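Local coordinates for protein putative sortase (Streptococcus pneumoniae, PDB 2W1K) that probably joins pilin subunits covalently into the pneumococcal pilus fibre, acting as a class C sortase transpeptidase, at residues Gly105-Ile110 and Leu186-Arg191; Ala133-Asn138 and Ile142-Met147; Asp59-Tyr64 and Asp83-Gly88; Gly112-Pro117 and His124-Lys129. One frame throughout, in Å; residues are numbered along the deposited sequence.

Interaction 1 (Gly105-Ile110 and Leu186-Arg191); sequences GIRSVI and LVNFER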
loop_
_atom_site.group_PDB
_atom_site.type_symbol
_atom_site.label_atom_id
_atom_site.label_comp_id
_atom_site.label_asym_id
_atom_site.label_seq_id
_atom_site.Cartn_x
_atom_site.Cartn_y
_atom_site.Cartn_z
ATOM N N GLY A 105 11.360 -11.431 -2.796
ATOM C CA GLY A 105 11.938 -10.917 -1.618
ATOM C C GLY A 105 11.430 -9.502 -1.434
ATOM O O GLY A 105 12.059 -8.751 -0.729
ATOM N N ILE A 106 10.282 -9.147 -2.015
ATOM C CA ILE A 106 9.730 -7.788 -1.837
ATOM C C ILE A 106 8.660 -7.844 -0.762
ATOM O O ILE A 106 7.729 -8.668 -0.847
ATOM C CB ILE A 106 9.026 -7.312 -3.139
ATOM C CG1 ILE A 106 10.024 -7.202 -4.297
ATOM C CG2 ILE A 106 8.323 -5.958 -2.883
ATOM C CD1 ILE A 106 11.013 -6.013 -4.158
ATOM N N ARG A 107 8.772 -7.021 0.255
ATOM C CA ARG A 107 7.661 -6.921 1.221
ATOM C C ARG A 107 7.314 -5.435 1.363
ATOM O O ARG A 107 8.007 -4.694 2.062
ATOM C CB ARG A 107 7.968 -7.602 2.553
ATOM C CG ARG A 107 6.902 -7.318 3.741
ATOM C CD ARG A 107 7.334 -8.124 5.011
ATOM N NE ARG A 107 6.207 -8.365 5.918
ATOM C CZ ARG A 107 6.327 -8.895 7.138
ATOM N NH1 ARG A 107 7.546 -9.239 7.581
ATOM N NH2 ARG A 107 5.222 -9.074 7.899
ATOM N N SER A 108 6.285 -4.989 0.645
ATOM C CA SER A 108 6.006 -3.553 0.543
ATOM C C SER A 108 4.970 -3.285 1.660
ATOM O O SER A 108 4.019 -4.092 1.810
ATOM C CB SER A 108 5.367 -3.216 -0.821
ATOM O OG SER A 108 4.947 -1.835 -0.845
ATOM N N VAL A 109 5.156 -2.218 2.461
ATOM C CA VAL A 109 4.288 -2.016 3.704
ATOM C C VAL A 109 3.501 -0.738 3.498
ATOM O O VAL A 109 4.095 0.291 3.181
ATOM C CB VAL A 109 5.091 -1.959 5.047
ATOM C CG1 VAL A 109 4.109 -1.896 6.212
ATOM C CG2 VAL A 109 5.892 -3.311 5.267
ATOM N N ILE A 110 2.186 -0.827 3.610
ATOM C CA ILE A 110 1.258 0.327 3.414
ATOM C C ILE A 110 0.575 0.508 4.819
ATOM O O ILE A 110 0.019 -0.466 5.396
ATOM C CB ILE A 110 0.141 0.027 2.387
ATOM C CG1 ILE A 110 0.610 -0.340 0.899
ATOM C CG2 ILE A 110 -0.920 1.168 2.280
ATOM C CD1 ILE A 110 1.615 0.468 0.369
ATOM N N LEU A 186 -0.379 -6.485 11.765
ATOM C CA LEU A 186 0.103 -6.697 10.391
ATOM C C LEU A 186 -0.732 -7.746 9.703
ATOM O O LEU A 186 -0.817 -8.836 10.182
ATOM C CB LEU A 186 1.528 -7.235 10.407
ATOM C CG LEU A 186 2.765 -6.339 10.518
ATOM C CD1 LEU A 186 2.628 -5.068 11.335
ATOM C CD2 LEU A 186 4.082 -7.106 10.832
ATOM N N VAL A 187 -1.231 -7.448 8.511
ATOM C CA VAL A 187 -1.906 -8.406 7.693
ATOM C C VAL A 187 -1.085 -8.562 6.373
ATOM O O VAL A 187 -0.901 -7.602 5.621
ATOM C CB VAL A 187 -3.378 -7.894 7.385
ATOM C CG1 VAL A 187 -4.130 -8.968 6.665
ATOM C CG2 VAL A 187 -4.168 -7.489 8.713
ATOM N N ASN A 188 -0.542 -9.764 6.127
ATOM C CA ASN A 188 0.290 -10.087 4.964
ATOM C C ASN A 188 -0.515 -10.646 3.828
ATOM O O ASN A 188 -1.421 -11.498 4.036
ATOM C CB ASN A 188 1.449 -11.010 5.363
ATOM C CG ASN A 188 2.188 -10.439 6.582
ATOM O OD1 ASN A 188 2.592 -9.293 6.549
ATOM N ND2 ASN A 188 2.203 -11.172 7.698
ATOM N N PHE A 189 -0.189 -10.173 2.632
ATOM C CA PHE A 189 -0.867 -10.632 1.449
ATOM C C PHE A 189 0.187 -11.110 0.436
ATOM O O PHE A 189 1.205 -10.443 0.301
ATOM C CB PHE A 189 -1.555 -9.424 0.794
ATOM C CG PHE A 189 -2.808 -8.967 1.500
ATOM C CD1 PHE A 189 -2.732 -8.161 2.664
ATOM C CD2 PHE A 189 -4.074 -9.312 0.993
ATOM C CE1 PHE A 189 -3.926 -7.722 3.320
ATOM C CE2 PHE A 189 -5.252 -8.854 1.629
ATOM C CZ PHE A 189 -5.158 -8.057 2.785
ATOM N N GLU A 190 -0.059 -12.212 -0.305
ATOM C CA GLU A 190 0.909 -12.663 -1.300
ATOM C C GLU A 190 0.351 -12.297 -2.697
ATOM O O GLU A 190 -0.862 -12.371 -2.956
ATOM C CB GLU A 190 1.195 -14.198 -1.220
ATOM C CG GLU A 190 2.426 -14.549 -2.077
ATOM C CD GLU A 190 2.924 -16.044 -1.945
ATOM O OE1 GLU A 190 2.205 -16.806 -1.310
ATOM O OE2 GLU A 190 4.014 -16.412 -2.483
ATOM N N ARG A 191 1.250 -11.910 -3.580
ATOM C CA ARG A 191 0.886 -11.523 -4.889
ATOM C C ARG A 191 0.466 -12.705 -5.669
ATOM O O ARG A 191 1.178 -13.741 -5.673
ATOM C CB ARG A 191 2.062 -10.910 -5.600
ATOM C CG ARG A 191 1.677 -10.538 -7.067
ATOM C CD ARG A 191 2.958 -9.779 -7.739
ATOM N NE ARG A 191 3.221 -8.471 -7.118
ATOM C CZ ARG A 191 3.545 -7.364 -7.820
ATOM N NH1 ARG A 191 3.784 -7.417 -9.173
ATOM N NH2 ARG A 191 3.648 -6.215 -7.212
#
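Arg107 and Asn188 meet across the beta sheet of the sortase fold, over the strand 168-176 that runs between theirs. Because that strand intervenes, the nearest CA atoms, those of Arg107 and Asn188, are 8.9 Å apart, so the contact is made by side chains, the long Arg107 doing most of the reaching. Arginine suits the place: with CG anti to the backbone N (chi1 170°) and the chain extended as far as NE, it carries its guanidinium across the intervening strand. Asn188 answers with a short side chain whose amide crosses the guanidinium at a steep 69° between planes. NH2 of Arg107 gives a hydrogen bond to OD1 of Asn188, 3.0 Å long and bent to 150° at the hydrogen; the donor sits above the amide plane, not on a lone pair. All the touching residues are buried, so the polar ends need several partners. Thr171, on the middle strand, bonds both Arg107 NE and Asn188 OD1, Glu151 forms a salt bridge with Arg107 NH2 and also accepts from Asn188 ND2, and Asp149 takes a further bond from that amide nitrogen. The charge of the arginine is thus probably balanced inside the protein by a carboxylate held in the same network. Leu186, pointing toward the arginine's strand, adds an apolar neighbour: its CD2 methyl lies 3.7 Å from Arg107 NH2, approaching the guanidinium obliquely.

Interaction 2 (Ala133-Asn138 and Ile142-Met147); sequences ALYYDN and IVEYQM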
loop_
_atom_site.group_PDB
_atom_site.type_symbol
_atom_site.label_atom_id
_atom_site.label_comp_id
_atom_site.label_asym_id
_atom_site.label_seq_id
_atom_site.Cartn_x
_atom_site.Cartn_y
_atom_site.Cartn_z
ATOM N N ALA A 133 -9.198 -11.129 -1.147
ATOM C CA ALA A 133 -8.470 -10.489 -2.254
ATOM C C ALA A 133 -8.166 -9.015 -1.916
ATOM O O ALA A 133 -8.911 -8.389 -1.145
ATOM C CB ALA A 133 -9.323 -10.610 -3.534
ATOM N N LEU A 134 -7.079 -8.483 -2.470
ATOM C CA LEU A 134 -6.721 -7.068 -2.414
ATOM C C LEU A 134 -6.304 -6.827 -3.858
ATOM O O LEU A 134 -5.566 -7.647 -4.464
ATOM C CB LEU A 134 -5.527 -6.920 -1.459
ATOM C CG LEU A 134 -4.874 -5.539 -1.305
ATOM C CD1 LEU A 134 -4.201 -5.265 0.069
ATOM C CD2 LEU A 134 -3.867 -5.247 -2.414
ATOM N N TYR A 135 -6.790 -5.725 -4.415
ATOM C CA TYR A 135 -6.389 -5.319 -5.749
ATOM C C TYR A 135 -5.647 -3.961 -5.669
ATOM O O TYR A 135 -6.104 -3.028 -4.948
ATOM C CB TYR A 135 -7.603 -5.161 -6.622
ATOM C CG TYR A 135 -8.362 -6.473 -6.790
ATOM C CD1 TYR A 135 -7.904 -7.430 -7.656
ATOM C CD2 TYR A 135 -9.552 -6.751 -6.052
ATOM C CE1 TYR A 135 -8.568 -8.584 -7.844
ATOM C CE2 TYR A 135 -10.235 -7.962 -6.187
ATOM C CZ TYR A 135 -9.752 -8.859 -7.128
ATOM O OH TYR A 135 -10.359 -10.059 -7.385
ATOM N N TYR A 136 -4.536 -3.852 -6.435
ATOM C CA TYR A 136 -3.738 -2.688 -6.338
ATOM C C TYR A 136 -3.625 -2.100 -7.746
ATOM O O TYR A 136 -3.140 -2.750 -8.649
ATOM C CB TYR A 136 -2.313 -3.048 -5.725
ATOM C CG TYR A 136 -1.457 -1.833 -5.668
ATOM C CD1 TYR A 136 -1.563 -0.935 -4.607
ATOM C CD2 TYR A 136 -0.558 -1.521 -6.706
ATOM C CE1 TYR A 136 -0.813 0.259 -4.556
ATOM C CE2 TYR A 136 0.170 -0.310 -6.699
ATOM C CZ TYR A 136 0.060 0.546 -5.612
ATOM O OH TYR A 136 0.696 1.757 -5.617
ATOM N N ASP A 137 -3.954 -0.839 -7.946
ATOM C CA ASP A 137 -3.913 -0.303 -9.296
ATOM C C ASP A 137 -2.780 0.724 -9.476
ATOM O O ASP A 137 -2.769 1.749 -8.745
ATOM C CB ASP A 137 -5.300 0.281 -9.577
ATOM C CG ASP A 137 -5.466 0.749 -10.993
ATOM O OD1 ASP A 137 -4.475 0.805 -11.777
ATOM O OD2 ASP A 137 -6.649 1.085 -11.325
ATOM N N ASN A 138 -1.810 0.455 -10.373
ATOM C CA ASN A 138 -0.648 1.362 -10.538
ATOM C C ASN A 138 -0.894 2.266 -11.702
ATOM O O ASN A 138 0.019 2.991 -12.167
ATOM C CB ASN A 138 0.706 0.643 -10.771
ATOM C CG ASN A 138 0.722 -0.326 -11.974
ATOM O OD1 ASN A 138 0.038 -0.189 -12.953
ATOM N ND2 ASN A 138 1.531 -1.304 -11.859
ATOM N N ILE A 142 -3.583 -3.890 -12.765
ATOM C CA ILE A 142 -4.133 -4.157 -11.486
ATOM C C ILE A 142 -3.408 -5.348 -10.959
ATOM O O ILE A 142 -3.325 -6.402 -11.640
ATOM C CB ILE A 142 -5.664 -4.397 -11.531
ATOM C CG1 ILE A 142 -6.450 -3.097 -11.755
ATOM C CG2 ILE A 142 -6.068 -4.818 -10.099
ATOM C CD1 ILE A 142 -7.983 -3.272 -12.351
ATOM N N VAL A 143 -2.846 -5.255 -9.759
ATOM C CA VAL A 143 -2.064 -6.417 -9.274
ATOM C C VAL A 143 -3.016 -7.032 -8.279
ATOM O O VAL A 143 -3.642 -6.297 -7.512
ATOM C CB VAL A 143 -0.797 -5.970 -8.549
ATOM C CG1 VAL A 143 -0.053 -7.143 -7.972
ATOM C CG2 VAL A 143 0.067 -5.105 -9.532
ATOM N N GLU A 144 -3.097 -8.348 -8.279
ATOM C CA GLU A 144 -3.991 -9.050 -7.368
ATOM C C GLU A 144 -3.144 -9.740 -6.298
ATOM O O GLU A 144 -2.119 -10.317 -6.636
ATOM C CB GLU A 144 -4.904 -10.077 -8.141
ATOM C CG GLU A 144 -5.760 -10.790 -7.072
ATOM C CD GLU A 144 -6.588 -11.904 -7.658
ATOM O OE1 GLU A 144 -6.853 -11.871 -8.887
ATOM O OE2 GLU A 144 -6.981 -12.807 -6.884
ATOM N N TYR A 145 -3.551 -9.624 -5.031
ATOM C CA TYR A 145 -2.931 -10.367 -3.885
ATOM C C TYR A 145 -3.983 -11.148 -3.095
ATOM O O TYR A 145 -5.147 -10.917 -3.186
ATOM C CB TYR A 145 -2.342 -9.320 -2.880
ATOM C CG TYR A 145 -1.159 -8.485 -3.384
ATOM C CD1 TYR A 145 -1.328 -7.395 -4.252
ATOM C CD2 TYR A 145 0.115 -8.764 -2.953
ATOM C CE1 TYR A 145 -0.223 -6.643 -4.654
ATOM C CE2 TYR A 145 1.210 -8.015 -3.336
ATOM C CZ TYR A 145 1.052 -6.938 -4.178
ATOM O OH TYR A 145 2.231 -6.179 -4.505
ATOM N N GLN A 146 -3.555 -12.050 -2.245
ATOM C CA GLN A 146 -4.464 -12.713 -1.454
ATOM C C GLN A 146 -3.930 -12.820 -0.001
ATOM O O GLN A 146 -2.725 -13.049 0.248
ATOM C CB GLN A 146 -4.818 -14.062 -2.076
ATOM C CG GLN A 146 -3.709 -15.007 -2.010
ATOM C CD GLN A 146 -4.158 -16.423 -2.380
ATOM O OE1 GLN A 146 -5.336 -16.672 -2.779
ATOM N NE2 GLN A 146 -3.226 -17.345 -2.254
ATOM N N MET A 147 -4.852 -12.621 0.937
ATOM C CA MET A 147 -4.504 -12.698 2.370
ATOM C C MET A 147 -3.938 -14.040 2.781
ATOM O O MET A 147 -4.564 -15.128 2.529
ATOM C CB MET A 147 -5.676 -12.280 3.198
ATOM C CG MET A 147 -5.285 -11.822 4.649
ATOM S SD MET A 147 -5.192 -13.272 5.667
ATOM C CE MET A 147 -5.608 -12.637 7.302
HETATM O O HOH W 1 -9.473 -11.607 -9.496
#
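Ile142, Tyr145 and Tyr136 lose the most surface where strands 133-137 and 141-153 pair as an antiparallel beta hairpin of the sortase sheet. Ile142 lies on the same face as Tyr135 and Asp137. Its CG2, anti to the backbone N, reaches the CB of Tyr135 at 3.8 Å, while CG1 takes the other direction and passes 4.0 Å from CG of Asp137. A beta-branched residue suits this place, since its two branches serve two neighbours. Tyr145 lies on the other face beside Leu134, the two side chains pointing the same way, with CD1 of the ring 3.8 Å from the leucine CD2. Its hydroxyl is bonded to Arg191 on the adjoining strand. Tyr136, on this face too, holds its CB near the CB of Val143 at 4.3 Å, but its ring leads away from the partner strand. Two hydrogen-bonded pairs fix the backbone: Tyr145 N to Leu134 O is nearly straight at 172°, and Val143 N reaches Tyr136 O at 2.8 Å. Back on the Ile142 face, Glu144 runs alongside the Tyr135 ring, its CG 3.7 Å from CE1. One water bridges Tyr135 OH and Glu144 OE1, the latter also bound by Tyr195. Tyr135, Glu144 and Tyr145 thus lend carbon to the packing while hydrogen bonds serve their polar ends, consistent with polar residues being tolerated in a mostly buried hairpin.

Interaction 3 (Asp59-Tyr64 and Asp83-Gly88); sequences DPDAVY and DYHHLG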
loop_
_atom_site.group_PDB
_atom_site.type_symbol
_atom_site.label_atom_id
_atom_site.label_comp_id
_atom_site.label_asym_id
_atom_site.label_seq_id
_atom_site.Cartn_x
_atom_site.Cartn_y
_atom_site.Cartn_z
ATOM N N ASP A 59 5.824 15.828 -7.384
ATOM C CA ASP A 59 4.935 16.265 -6.354
ATOM C C ASP A 59 4.980 15.215 -5.208
ATOM O O ASP A 59 4.510 14.081 -5.316
ATOM C CB ASP A 59 3.518 16.329 -6.993
ATOM C CG ASP A 59 2.447 16.716 -5.986
ATOM O OD1 ASP A 59 2.759 16.907 -4.765
ATOM O OD2 ASP A 59 1.265 16.804 -6.422
ATOM N N PRO A 60 5.584 15.583 -4.102
ATOM C CA PRO A 60 5.675 14.722 -2.926
ATOM C C PRO A 60 4.295 14.185 -2.429
ATOM O O PRO A 60 4.247 13.086 -1.824
ATOM C CB PRO A 60 6.332 15.628 -1.885
ATOM C CG PRO A 60 7.083 16.701 -2.783
ATOM C CD PRO A 60 6.095 16.950 -3.844
ATOM N N ASP A 61 3.205 14.905 -2.702
ATOM C CA ASP A 61 1.855 14.460 -2.331
ATOM C C ASP A 61 0.988 13.850 -3.479
ATOM O O ASP A 61 -0.211 13.736 -3.283
ATOM C CB ASP A 61 1.073 15.571 -1.702
ATOM C CG ASP A 61 1.756 16.115 -0.447
ATOM O OD1 ASP A 61 2.453 15.342 0.305
ATOM O OD2 ASP A 61 1.634 17.332 -0.224
ATOM N N ALA A 62 1.569 13.410 -4.624
ATOM C CA ALA A 62 0.737 12.833 -5.639
ATOM C C ALA A 62 0.266 11.438 -5.171
ATOM O O ALA A 62 0.956 10.737 -4.426
ATOM C CB ALA A 62 1.511 12.725 -6.980
ATOM N N VAL A 63 -0.916 11.055 -5.608
ATOM C CA VAL A 63 -1.352 9.711 -5.403
ATOM C C VAL A 63 -0.442 8.731 -6.218
ATOM O O VAL A 63 -0.279 8.850 -7.467
ATOM C CB VAL A 63 -2.783 9.582 -5.854
ATOM C CG1 VAL A 63 -3.199 8.150 -5.765
ATOM C CG2 VAL A 63 -3.675 10.539 -4.963
ATOM N N TYR A 64 0.184 7.790 -5.501
ATOM C CA TYR A 64 1.039 6.890 -6.180
ATOM C C TYR A 64 0.275 5.642 -6.800
ATOM O O TYR A 64 0.706 5.089 -7.847
ATOM C CB TYR A 64 2.076 6.411 -5.161
ATOM C CG TYR A 64 3.028 5.326 -5.740
ATOM C CD1 TYR A 64 3.944 5.637 -6.739
ATOM C CD2 TYR A 64 3.003 4.000 -5.247
ATOM C CE1 TYR A 64 4.802 4.661 -7.269
ATOM C CE2 TYR A 64 3.849 3.013 -5.795
ATOM C CZ TYR A 64 4.757 3.379 -6.759
ATOM O OH TYR A 64 5.630 2.451 -7.236
ATOM N N ASP A 83 3.118 9.998 7.061
ATOM C CA ASP A 83 3.116 11.018 8.130
ATOM C C ASP A 83 1.629 11.307 8.467
ATOM O O ASP A 83 0.699 10.762 7.858
ATOM C CB ASP A 83 3.818 12.297 7.673
ATOM C CG ASP A 83 3.274 12.778 6.342
ATOM O OD1 ASP A 83 2.117 12.415 6.012
ATOM O OD2 ASP A 83 4.004 13.409 5.543
ATOM N N TYR A 84 1.423 12.207 9.410
ATOM C CA TYR A 84 0.105 12.620 9.839
ATOM C C TYR A 84 -0.704 13.122 8.688
ATOM O O TYR A 84 -1.879 12.837 8.612
ATOM C CB TYR A 84 0.276 13.788 10.852
ATOM C CG TYR A 84 -1.018 14.372 11.407
ATOM C CD1 TYR A 84 -1.510 13.961 12.704
ATOM C CD2 TYR A 84 -1.779 15.335 10.685
ATOM C CE1 TYR A 84 -2.711 14.530 13.290
ATOM C CE2 TYR A 84 -2.999 15.867 11.250
ATOM C CZ TYR A 84 -3.430 15.452 12.545
ATOM O OH TYR A 84 -4.576 15.957 13.088
ATOM N N HIS A 85 -0.090 13.956 7.842
ATOM C CA HIS A 85 -0.756 14.612 6.729
ATOM C C HIS A 85 -1.287 13.558 5.793
ATOM O O HIS A 85 -2.509 13.498 5.552
ATOM C CB HIS A 85 0.255 15.561 6.066
ATOM C CG HIS A 85 -0.166 16.130 4.745
ATOM N ND1 HIS A 85 0.660 16.137 3.629
ATOM C CD2 HIS A 85 -1.344 16.688 4.345
ATOM C CE1 HIS A 85 0.009 16.683 2.607
ATOM N NE2 HIS A 85 -1.191 17.062 3.019
ATOM N N HIS A 86 -0.409 12.703 5.260
ATOM C CA HIS A 86 -0.861 11.634 4.345
ATOM C C HIS A 86 -1.843 10.623 4.970
ATOM O O HIS A 86 -2.807 10.137 4.342
ATOM C CB HIS A 86 0.324 10.810 3.792
ATOM C CG HIS A 86 1.186 11.568 2.844
ATOM N ND1 HIS A 86 2.498 11.218 2.561
ATOM C CD2 HIS A 86 0.955 12.742 2.186
ATOM C CE1 HIS A 86 3.026 12.141 1.780
ATOM N NE2 HIS A 86 2.096 13.049 1.506
ATOM N N LEU A 87 -1.566 10.233 6.195
ATOM C CA LEU A 87 -2.473 9.295 6.846
ATOM C C LEU A 87 -3.826 9.900 7.174
ATOM O O LEU A 87 -4.780 9.150 7.425
ATOM C CB LEU A 87 -1.864 8.728 8.115
ATOM C CG LEU A 87 -0.731 7.686 7.873
ATOM C CD1 LEU A 87 -0.106 7.293 9.239
ATOM C CD2 LEU A 87 -1.253 6.469 7.080
ATOM N N GLY A 88 -3.903 11.242 7.164
ATOM C CA GLY A 88 -5.184 11.918 7.338
ATOM C C GLY A 88 -5.940 11.904 6.022
ATOM O O GLY A 88 -7.162 12.126 5.992
#
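A histidine-carboxylate hydrogen bond ties the loop ahead of strand 65-69 to the first turn of helix 84-89 in the sortase fold. NE2 of His86 donates to OD1 of Asp61 over 2.6 Å, with an angle of 164° at the hydrogen. The oxygen lies in the plane of the imidazole, whereas the ring reaches it on the anti side, tilted out of the plane of a carboxylate turned almost perpendicular, 86° away. Neighbouring bonds position both partners. A type I turn, Asp59 to Ala62, carries Asp61, and Asp59 OD1 accepts from Asp61 N in an Asx turn. On the helix, Asp83 is the N-cap, its OD1 accepting from His86 N at 2.7 Å. Histidine suits this place because two nitrogens at different points of its edge can bind Asp61 and Gly81 O at once, and its ring also meets that of Tyr79. The second carboxylate oxygen turns to the neighbouring helix residue: Asp61 OD2 lies 3.3 Å from CE1 of His85, in the plane of that ring.

Interaction 4 (Gly112-Pro117 and His124-Lys129); sequences GHRAEP and HLDQLK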
loop_
_atom_site.group_PDB
_atom_site.type_symbol
_atom_site.label_atom_id
_atom_site.label_comp_id
_atom_site.label_asym_id
_atom_site.label_seq_id
_atom_site.Cartn_x
_atom_site.Cartn_y
_atom_site.Cartn_z
ATOM N N GLY A 112 -2.333 2.384 7.474
ATOM C CA GLY A 112 -3.517 3.211 7.537
ATOM C C GLY A 112 -4.092 3.270 8.916
ATOM O O GLY A 112 -3.919 2.299 9.719
ATOM N N HIS A 113 -4.820 4.373 9.191
ATOM C CA HIS A 113 -5.482 4.541 10.512
ATOM C C HIS A 113 -6.568 3.576 10.888
ATOM O O HIS A 113 -7.278 3.018 10.020
ATOM C CB HIS A 113 -6.021 5.940 10.644
ATOM C CG HIS A 113 -4.968 6.937 10.937
ATOM N ND1 HIS A 113 -4.015 6.719 11.923
ATOM C CD2 HIS A 113 -4.788 8.202 10.482
ATOM C CE1 HIS A 113 -3.279 7.812 12.044
ATOM N NE2 HIS A 113 -3.749 8.737 11.199
ATOM N N ARG A 114 -6.674 3.357 12.199
ATOM C CA ARG A 114 -7.635 2.382 12.754
ATOM C C ARG A 114 -8.980 3.053 13.100
ATOM O O ARG A 114 -10.068 2.465 12.904
ATOM C CB ARG A 114 -7.091 1.774 14.032
ATOM C CG ARG A 114 -7.892 0.546 14.444
ATOM C CD ARG A 114 -7.663 -0.507 13.377
ATOM N NE ARG A 114 -8.370 -1.775 13.605
ATOM C CZ ARG A 114 -7.971 -2.807 14.379
ATOM N NH1 ARG A 114 -6.861 -2.777 15.178
ATOM N NH2 ARG A 114 -8.772 -3.871 14.405
ATOM N N ALA A 115 -8.894 4.269 13.600
ATOM C CA ALA A 115 -10.049 5.016 14.104
ATOM C C ALA A 115 -9.840 6.548 13.958
ATOM O O ALA A 115 -10.057 7.296 14.889
ATOM C CB ALA A 115 -10.252 4.664 15.553
ATOM N N GLU A 116 -9.295 6.965 12.841
ATOM C CA GLU A 116 -9.271 8.336 12.361
ATOM C C GLU A 116 -10.667 8.995 12.379
ATOM O O GLU A 116 -11.613 8.402 11.908
ATOM C CB GLU A 116 -8.717 8.296 10.881
ATOM C CG GLU A 116 -8.962 9.529 10.060
ATOM C CD GLU A 116 -8.047 10.641 10.532
ATOM O OE1 GLU A 116 -7.195 10.376 11.448
ATOM O OE2 GLU A 116 -8.173 11.761 9.993
ATOM N N PRO A 117 -10.768 10.247 12.900
ATOM C CA PRO A 117 -12.045 10.815 13.153
ATOM C C PRO A 117 -12.950 10.808 11.934
ATOM O O PRO A 117 -14.151 10.821 12.092
ATOM C CB PRO A 117 -11.718 12.257 13.611
ATOM C CG PRO A 117 -10.496 12.096 14.316
ATOM C CD PRO A 117 -9.710 11.158 13.400
ATOM N N HIS A 124 -11.147 -2.072 10.095
ATOM C CA HIS A 124 -11.581 -3.490 10.021
ATOM C C HIS A 124 -10.633 -4.562 9.445
ATOM O O HIS A 124 -11.061 -5.669 9.097
ATOM C CB HIS A 124 -12.876 -3.582 9.211
ATOM C CG HIS A 124 -13.972 -2.684 9.739
ATOM N ND1 HIS A 124 -14.527 -2.841 11.012
ATOM C CD2 HIS A 124 -14.633 -1.645 9.159
ATOM C CE1 HIS A 124 -15.465 -1.924 11.183
ATOM N NE2 HIS A 124 -15.529 -1.174 10.092
ATOM N N LEU A 125 -9.360 -4.293 9.379
ATOM C CA LEU A 125 -8.434 -5.306 8.881
ATOM C C LEU A 125 -8.517 -6.605 9.645
ATOM O O LEU A 125 -8.086 -7.660 9.156
ATOM C CB LEU A 125 -7.026 -4.770 9.052
ATOM C CG LEU A 125 -6.591 -3.814 7.943
ATOM C CD1 LEU A 125 -5.091 -3.537 7.926
ATOM C CD2 LEU A 125 -7.030 -4.280 6.663
ATOM N N ASP A 126 -9.004 -6.544 10.889
ATOM C CA ASP A 126 -8.984 -7.775 11.762
ATOM C C ASP A 126 -10.027 -8.807 11.270
ATOM O O ASP A 126 -9.975 -9.966 11.634
ATOM C CB ASP A 126 -9.258 -7.433 13.225
ATOM C CG ASP A 126 -10.574 -6.702 13.403
ATOM O OD1 ASP A 126 -10.742 -5.563 12.951
ATOM O OD2 ASP A 126 -11.497 -7.267 13.967
ATOM N N GLN A 127 -10.955 -8.371 10.422
ATOM C CA GLN A 127 -11.926 -9.256 9.791
ATOM C C GLN A 127 -11.480 -10.143 8.592
ATOM O O GLN A 127 -12.219 -11.048 8.210
ATOM C CB GLN A 127 -13.034 -8.383 9.313
ATOM C CG GLN A 127 -13.868 -7.901 10.451
ATOM C CD GLN A 127 -14.924 -6.915 10.026
ATOM O OE1 GLN A 127 -15.384 -6.124 10.835
ATOM N NE2 GLN A 127 -15.323 -6.957 8.736
ATOM N N LEU A 128 -10.328 -9.826 7.987
ATOM C CA LEU A 128 -9.823 -10.467 6.821
ATOM C C LEU A 128 -9.540 -11.917 7.132
ATOM O O LEU A 128 -8.990 -12.208 8.225
ATOM C CB LEU A 128 -8.530 -9.779 6.366
ATOM C CG LEU A 128 -8.760 -8.437 5.671
ATOM C CD1 LEU A 128 -7.426 -7.626 5.601
ATOM C CD2 LEU A 128 -9.402 -8.728 4.310
ATOM N N LYS A 129 -9.906 -12.804 6.181
ATOM C CA LYS A 129 -9.739 -14.265 6.328
ATOM C C LYS A 129 -8.777 -14.630 5.230
ATOM O O LYS A 129 -8.725 -13.905 4.236
ATOM C CB LYS A 129 -11.042 -14.986 6.023
ATOM C CG LYS A 129 -12.250 -14.643 6.926
ATOM C CD LYS A 129 -12.278 -15.433 8.290
ATOM C CE LYS A 129 -13.273 -14.765 9.347
ATOM N NZ LYS A 129 -13.914 -15.681 10.399
#
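Arg114 meets Asp126 at about a right angle, the guanidinium and carboxylate planes standing 50° apart. NH2 of the arginine forms a salt bridge with OD1 of the aspartate at 3.0 Å. The oxygen lies close to the guanidinium plane, at its edge, but the nitrogen approaches from well above the carboxylate plane, and the hydrogen bond is bent to 130°: the attraction is probably more electrostatic than directional. Asp126 projects CG between its backbone N and carbonyl carbon (chi1 56°), on a short 3-10 turn, residues 125-127, that presents it toward the arginine. Both segments belong to the long connection between strands 106-111 and 133-137 of the sortase domain, so the pair pins one part of this loop to another. Arginine suits a place that needs donors in several directions. A bend at chi2 brings its buried side chain into position, and the remaining donors are used nearby: NE binds Arg123 O, and NH1 binds Cys175 O and forms a salt bridge with Asp176.

Along the chain interaction 3 closes first; interaction 1 then opens a long loop, within which interaction 4 and, after it, interaction 2 are nested. Interactions 1 and 2 share the sheet, with centres 11 Å apart: strands 183-196 and 141-153 are neighbours, joined by Glu190 O and Gln146 N at 2.8 Å. Interaction 4 lies about 16 Å from interaction 1, centre to centre, where Leu128 packs on Val187 and Phe189. Interaction 3 lies on the opposite side of the chain's centre from interactions 1 and 2, yet Leu87 O touches His113 CD2 of interaction 4 at 3.2 Å. Interactions 1, 2 and 4 thus lie wholly within the sortase domain, and packing joins interaction 3 to interactions 2 and 4.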